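Local structure of muconate lactonizing enzyme (Corynebacterium glutamicum, 3I4K) at residues S87-I92 with G281-K286; R102-K107 with V254-E259. The protein belongs to the enolase superfamily, pairing an N-terminal capping domain with a barrel domain that holds a magnesium ion. All blocks are in the same frame, centred on the assembly; numbering follows the deposited sequence.

Contact 1: residues S87-I92 with G281-K286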
loop_
_atom_site.group_PDB
_atom_site.type_symbol
_atom_site.label_atom_id
_atom_site.label_comp_id
_atom_site.label_asym_id
_atom_site.label_seq_id
_atom_site.Cartn_x
_atom_site.Cartn_y
_atom_site.Cartn_z
ATOM N N SER A 87 13.666 -12.593 2.877
ATOM C CA SER A 87 12.639 -12.111 3.787
ATOM C C SER A 87 12.904 -10.655 4.178
ATOM O O SER A 87 12.212 -10.093 5.020
ATOM C CB SER A 87 12.575 -12.996 5.042
ATOM O OG SER A 87 13.760 -12.900 5.815
ATOM N N GLU A 88 13.922 -10.057 3.565
ATOM C CA GLU A 88 14.268 -8.654 3.801
ATOM C C GLU A 88 13.778 -7.861 2.593
ATOM O O GLU A 88 14.171 -6.716 2.385
ATOM C CB GLU A 88 15.781 -8.473 3.908
ATOM C CG GLU A 88 16.393 -8.920 5.212
ATOM C CD GLU A 88 17.897 -8.762 5.211
ATOM O OE1 GLU A 88 18.384 -7.626 5.043
ATOM O OE2 GLU A 88 18.594 -9.785 5.373
ATOM N N LEU A 89 12.932 -8.502 1.799
ATOM C CA LEU A 89 12.371 -7.929 0.587
ATOM C C LEU A 89 12.219 -6.400 0.635
ATOM O O LEU A 89 12.958 -5.678 -0.048
ATOM C CB LEU A 89 11.025 -8.613 0.299
ATOM C CG LEU A 89 10.190 -8.363 -0.964
ATOM C CD1 LEU A 89 10.881 -7.419 -1.935
ATOM C CD2 LEU A 89 9.907 -9.700 -1.604
ATOM N N ALA A 90 11.288 -5.909 1.447
ATOM C CA ALA A 90 11.060 -4.467 1.544
ATOM C C ALA A 90 12.325 -3.646 1.792
ATOM O O ALA A 90 12.503 -2.586 1.193
ATOM C CB ALA A 90 10.029 -4.169 2.624
ATOM N N GLY A 91 13.201 -4.126 2.669
ATOM C CA GLY A 91 14.423 -3.393 2.956
ATOM C C GLY A 91 15.384 -3.361 1.778
ATOM O O GLY A 91 16.066 -2.363 1.537
ATOM N N ILE A 92 15.437 -4.462 1.038
ATOM C CA ILE A 92 16.317 -4.552 -0.115
ATOM C C ILE A 92 15.830 -3.594 -1.195
ATOM O O ILE A 92 16.626 -2.851 -1.775
ATOM C CB ILE A 92 16.364 -6.001 -0.643
ATOM C CG1 ILE A 92 17.011 -6.904 0.419
ATOM C CG2 ILE A 92 17.134 -6.063 -1.949
ATOM C CD1 ILE A 92 16.968 -8.371 0.092
ATOM N N GLY A 281 7.736 -3.219 -9.416
ATOM C CA GLY A 281 7.502 -4.249 -8.417
ATOM C C GLY A 281 6.103 -4.367 -7.851
ATOM O O GLY A 281 5.226 -3.529 -8.094
ATOM N N LEU A 282 5.899 -5.421 -7.073
ATOM C CA LEU A 282 4.612 -5.659 -6.444
ATOM C C LEU A 282 4.415 -4.695 -5.260
ATOM O O LEU A 282 3.293 -4.302 -4.959
ATOM C CB LEU A 282 4.525 -7.117 -5.980
ATOM C CG LEU A 282 4.505 -8.142 -7.119
ATOM C CD1 LEU A 282 4.944 -9.504 -6.601
ATOM C CD2 LEU A 282 3.094 -8.212 -7.721
ATOM N N LEU A 283 5.500 -4.310 -4.593
ATOM C CA LEU A 283 5.368 -3.383 -3.472
ATOM C C LEU A 283 4.921 -2.018 -4.009
ATOM O O LEU A 283 3.947 -1.448 -3.524
ATOM C CB LEU A 283 6.694 -3.235 -2.698
ATOM C CG LEU A 283 7.299 -4.491 -2.051
ATOM C CD1 LEU A 283 8.502 -4.098 -1.201
ATOM C CD2 LEU A 283 6.269 -5.205 -1.192
ATOM N N GLU A 284 5.624 -1.509 -5.016
ATOM C CA GLU A 284 5.275 -0.222 -5.609
ATOM C C GLU A 284 3.865 -0.239 -6.160
ATOM O O GLU A 284 3.124 0.730 -5.997
ATOM C CB GLU A 284 6.258 0.153 -6.717
ATOM C CG GLU A 284 7.630 0.545 -6.194
ATOM C CD GLU A 284 7.561 1.693 -5.196
ATOM O OE1 GLU A 284 7.082 2.780 -5.576
ATOM O OE2 GLU A 284 7.983 1.518 -4.036
ATOM N N SER A 285 3.492 -1.344 -6.802
ATOM C CA SER A 285 2.158 -1.491 -7.367
ATOM C C SER A 285 1.073 -1.334 -6.290
ATOM O O SER A 285 -0.010 -0.815 -6.569
ATOM C CB SER A 285 2.013 -2.854 -8.046
ATOM O OG SER A 285 2.817 -2.945 -9.213
ATOM N N LYS A 286 1.339 -1.811 -5.076
ATOM C CA LYS A 286 0.358 -1.661 -3.991
ATOM C C LYS A 286 0.164 -0.178 -3.683
ATOM O O LYS A 286 -0.941 0.268 -3.356
ATOM C CB LYS A 286 0.826 -2.362 -2.708
ATOM C CG LYS A 286 0.536 -3.852 -2.641
ATOM C CD LYS A 286 -0.958 -4.141 -2.722
ATOM C CE LYS A 286 -1.242 -5.607 -2.468
ATOM N NZ LYS A 286 -2.701 -5.879 -2.554
#
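L283 turns its CG anti to its own carbonyl carbon (chi1 -60°) and extends onward from there, which carries CD1 away from its helix and onto helix 89-99 near L89 and A90. L89 answers with CG anti to its backbone N (chi1 -174°); its chi2 of 3° is an eclipsed, off-rotamer torsion that lays CD1 over CA and brings it alongside the L283 methyl. The two leucine side chains run past each other in opposite senses and touch through one methyl each, L89 CD1 to L283 CD1 at 4.2 Å. The closest approach is to A90, where L283 CD1 rests 3.8 Å from CA and 4.1 Å from CB, so one methyl is shared between the L89 branch and the small A90 surface. No hydrogen bond spans the segments; the touch is slight and purely apolar, with 95 Å² buried in all. The A90 and L283 CA atoms stand 7.7 Å apart, a spacing bridged by the leucine arm.

The helix carrying L283 is secured at its start. G281 is the N-cap residue, and its carbonyl O takes both S285 N, at 3.1 Å, and S285 OG, at 2.7 Å, from opposite faces of the carbonyl plane. L282 N donates to D111 OD1. L89 packs on G131 and A90 on V134 of the second subunit. Helix 282-294 follows strand 271-274 of the barrel, whereas helix 89-99 belongs to the N-terminal domain: this is a small apolar junction between capping domain and barrel in the two-domain fold of the enolase superfamily.

Contact 2: residues R102-K107 with V254-E259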
loop_
_atom_site.group_PDB
_atom_site.type_symbol
_atom_site.label_atom_id
_atom_site.label_comp_id
_atom_site.label_asym_id
_atom_site.label_seq_id
_atom_site.Cartn_x
_atom_site.Cartn_y
_atom_site.Cartn_z
ATOM N N ARG A 102 15.271 5.708 -10.421
ATOM C CA ARG A 102 14.327 5.370 -11.483
ATOM C C ARG A 102 14.499 3.934 -11.976
ATOM O O ARG A 102 14.555 3.005 -11.168
ATOM C CB ARG A 102 14.472 6.365 -12.642
ATOM C CG ARG A 102 14.477 7.811 -12.157
ATOM C CD ARG A 102 14.260 8.844 -13.247
ATOM N NE ARG A 102 14.362 10.179 -12.666
ATOM C CZ ARG A 102 13.852 11.285 -13.200
ATOM N NH1 ARG A 102 13.190 11.234 -14.349
ATOM N NH2 ARG A 102 14.001 12.446 -12.576
ATOM N N ALA A 103 14.568 3.749 -13.292
ATOM C CA ALA A 103 14.723 2.415 -13.865
ATOM C C ALA A 103 13.767 1.423 -13.195
ATOM O O ALA A 103 14.169 0.321 -12.811
ATOM C CB ALA A 103 16.171 1.941 -13.703
ATOM N N ARG A 104 12.501 1.812 -13.066
ATOM C CA ARG A 104 11.502 0.956 -12.431
ATOM C C ARG A 104 11.321 -0.405 -13.109
ATOM O O ARG A 104 11.195 -1.422 -12.432
ATOM C CB ARG A 104 10.150 1.674 -12.373
ATOM C CG ARG A 104 10.150 2.952 -11.540
ATOM C CD ARG A 104 10.538 2.703 -10.087
ATOM N NE ARG A 104 10.097 3.797 -9.222
ATOM C CZ ARG A 104 10.279 3.846 -7.905
ATOM N NH1 ARG A 104 10.909 2.862 -7.271
ATOM N NH2 ARG A 104 9.802 4.874 -7.215
ATOM N N TYR A 105 11.296 -0.429 -14.438
ATOM C CA TYR A 105 11.116 -1.694 -15.140
ATOM C C TYR A 105 12.175 -2.729 -14.738
ATOM O O TYR A 105 11.852 -3.892 -14.509
ATOM C CB TYR A 105 11.130 -1.468 -16.654
ATOM C CG TYR A 105 9.821 -0.945 -17.209
ATOM C CD1 TYR A 105 8.758 -1.808 -17.468
ATOM C CD2 TYR A 105 9.647 0.408 -17.480
ATOM C CE1 TYR A 105 7.554 -1.336 -17.990
ATOM C CE2 TYR A 105 8.437 0.892 -17.999
ATOM C CZ TYR A 105 7.402 0.015 -18.254
ATOM O OH TYR A 105 6.215 0.485 -18.794
ATOM N N ALA A 106 13.428 -2.299 -14.638
ATOM C CA ALA A 106 14.507 -3.206 -14.257
ATOM C C ALA A 106 14.281 -3.714 -12.829
ATOM O O ALA A 106 14.424 -4.906 -12.547
ATOM C CB ALA A 106 15.848 -2.493 -14.350
ATOM N N LYS A 107 13.922 -2.791 -11.939
ATOM C CA LYS A 107 13.679 -3.111 -10.541
ATOM C C LYS A 107 12.506 -4.062 -10.341
ATOM O O LYS A 107 12.544 -4.926 -9.463
ATOM C CB LYS A 107 13.450 -1.819 -9.748
ATOM C CG LYS A 107 14.675 -0.905 -9.688
ATOM C CD LYS A 107 14.337 0.469 -9.108
ATOM C CE LYS A 107 15.584 1.326 -8.911
ATOM N NZ LYS A 107 15.255 2.742 -8.569
ATOM N N VAL A 254 1.713 7.580 -15.647
ATOM C CA VAL A 254 1.829 7.054 -14.285
ATOM C C VAL A 254 2.685 5.803 -14.118
ATOM O O VAL A 254 2.249 4.706 -14.432
ATOM C CB VAL A 254 0.427 6.736 -13.668
ATOM C CG1 VAL A 254 0.593 6.152 -12.252
ATOM C CG2 VAL A 254 -0.437 8.003 -13.619
ATOM N N TRP A 255 3.897 5.986 -13.604
ATOM C CA TRP A 255 4.816 4.878 -13.333
ATOM C C TRP A 255 5.009 4.783 -11.806
ATOM O O TRP A 255 5.035 3.693 -11.229
ATOM C CB TRP A 255 6.209 5.146 -13.908
ATOM C CG TRP A 255 6.397 5.186 -15.384
ATOM C CD1 TRP A 255 5.615 5.812 -16.305
ATOM C CD2 TRP A 255 7.574 4.753 -16.082
ATOM N NE1 TRP A 255 6.241 5.816 -17.538
ATOM C CE2 TRP A 255 7.447 5.173 -17.424
ATOM C CE3 TRP A 255 8.730 4.061 -15.694
ATOM C CZ2 TRP A 255 8.438 4.926 -18.385
ATOM C CZ3 TRP A 255 9.718 3.814 -16.652
ATOM C CH2 TRP A 255 9.563 4.249 -17.981
ATOM N N THR A 256 5.165 5.941 -11.171
ATOM C CA THR A 256 5.419 6.025 -9.733
ATOM C C THR A 256 4.258 6.564 -8.881
ATOM O O THR A 256 3.334 7.192 -9.397
ATOM C CB THR A 256 6.628 6.934 -9.473
ATOM O OG1 THR A 256 6.230 8.300 -9.636
ATOM C CG2 THR A 256 7.754 6.640 -10.475
ATOM N N PRO A 257 4.296 6.307 -7.559
ATOM C CA PRO A 257 3.264 6.770 -6.618
ATOM C C PRO A 257 3.103 8.285 -6.737
ATOM O O PRO A 257 1.986 8.806 -6.767
ATOM C CB PRO A 257 3.830 6.361 -5.255
ATOM C CG PRO A 257 4.534 5.054 -5.575
ATOM C CD PRO A 257 5.242 5.378 -6.896
ATOM N N ALA A 258 4.229 8.985 -6.809
ATOM C CA ALA A 258 4.222 10.440 -6.954
ATOM C C ALA A 258 3.467 10.852 -8.230
ATOM O O ALA A 258 2.704 11.830 -8.235
ATOM C CB ALA A 258 5.666 10.986 -6.987
ATOM N N GLU A 259 3.671 10.104 -9.311
ATOM C CA GLU A 259 2.987 10.427 -10.553
ATOM C C GLU A 259 1.501 10.061 -10.444
ATOM O O GLU A 259 0.664 10.688 -11.075
ATOM C CB GLU A 259 3.651 9.708 -11.738
ATOM C CG GLU A 259 5.122 10.084 -11.909
ATOM C CD GLU A 259 5.781 9.395 -13.091
ATOM O OE1 GLU A 259 5.500 8.197 -13.326
ATOM O OE2 GLU A 259 6.586 10.050 -13.780
#
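Aromatic contact dominates between Y105 and W255. The tyrosine presents its CD2-CE2 edge to one face of the indole, a T-shaped pair with planes at 79° and the Y105 ring centroid 5.0 Å from that of the W255 six-membered ring. Y105 CE2 lies 3.5 Å from W255 CZ3, offset toward the indole rim. The Y105 side chain is about 8 Å from the bound magnesium ion.

Van der Waals contact continues along R104. Its CB meets the W255 edge at CE3, 4.3 Å away; a bend at chi2 (-60°) then brings NE 3.9 Å from T256 CG2, the methyl lying at the guanidinium edge in its plane.

No hydrogen bond crosses between the segments. T256 and E259 form a capping box: E259 N donates to T256 OG1 at 3.1 Å, and T256 N to E259 OE1. W255 N also donates to E259 OE1, at 2.7 Å; two N-H groups thus grip that oxygen, fixing the backbone that carries the indole. K107 NZ binds R102 O at 2.7 Å.

Helix 104-121 meets the loop linking barrel strand 247-250 to helix 257-266, with Y105 also against M69 of helix 66-81 and P257 against helix 282-294.

In the fold
From the N terminus, the chain passes through the antiparallel sheet and helix 66-81 to helix 89-99, where contact 1 begins, then to helix 104-121, where contact 2 begins. Contact 2 closes first, at 254-259 after strand 247-250; contact 1 closes later, at 281-286 after strand 271-274. The smaller loop therefore lies wholly within the larger, without crossing. Helix 89-99 is tied to the later helix 282-294, and helix 104-121 to the earlier loop before helix 257-266. The centres of contact 1 and contact 2 lie about 13 Å apart. E284 of 281-286 bridges them, packing on P257 and approaching R104 at long, weak range. Both contacts also touch the second subunit.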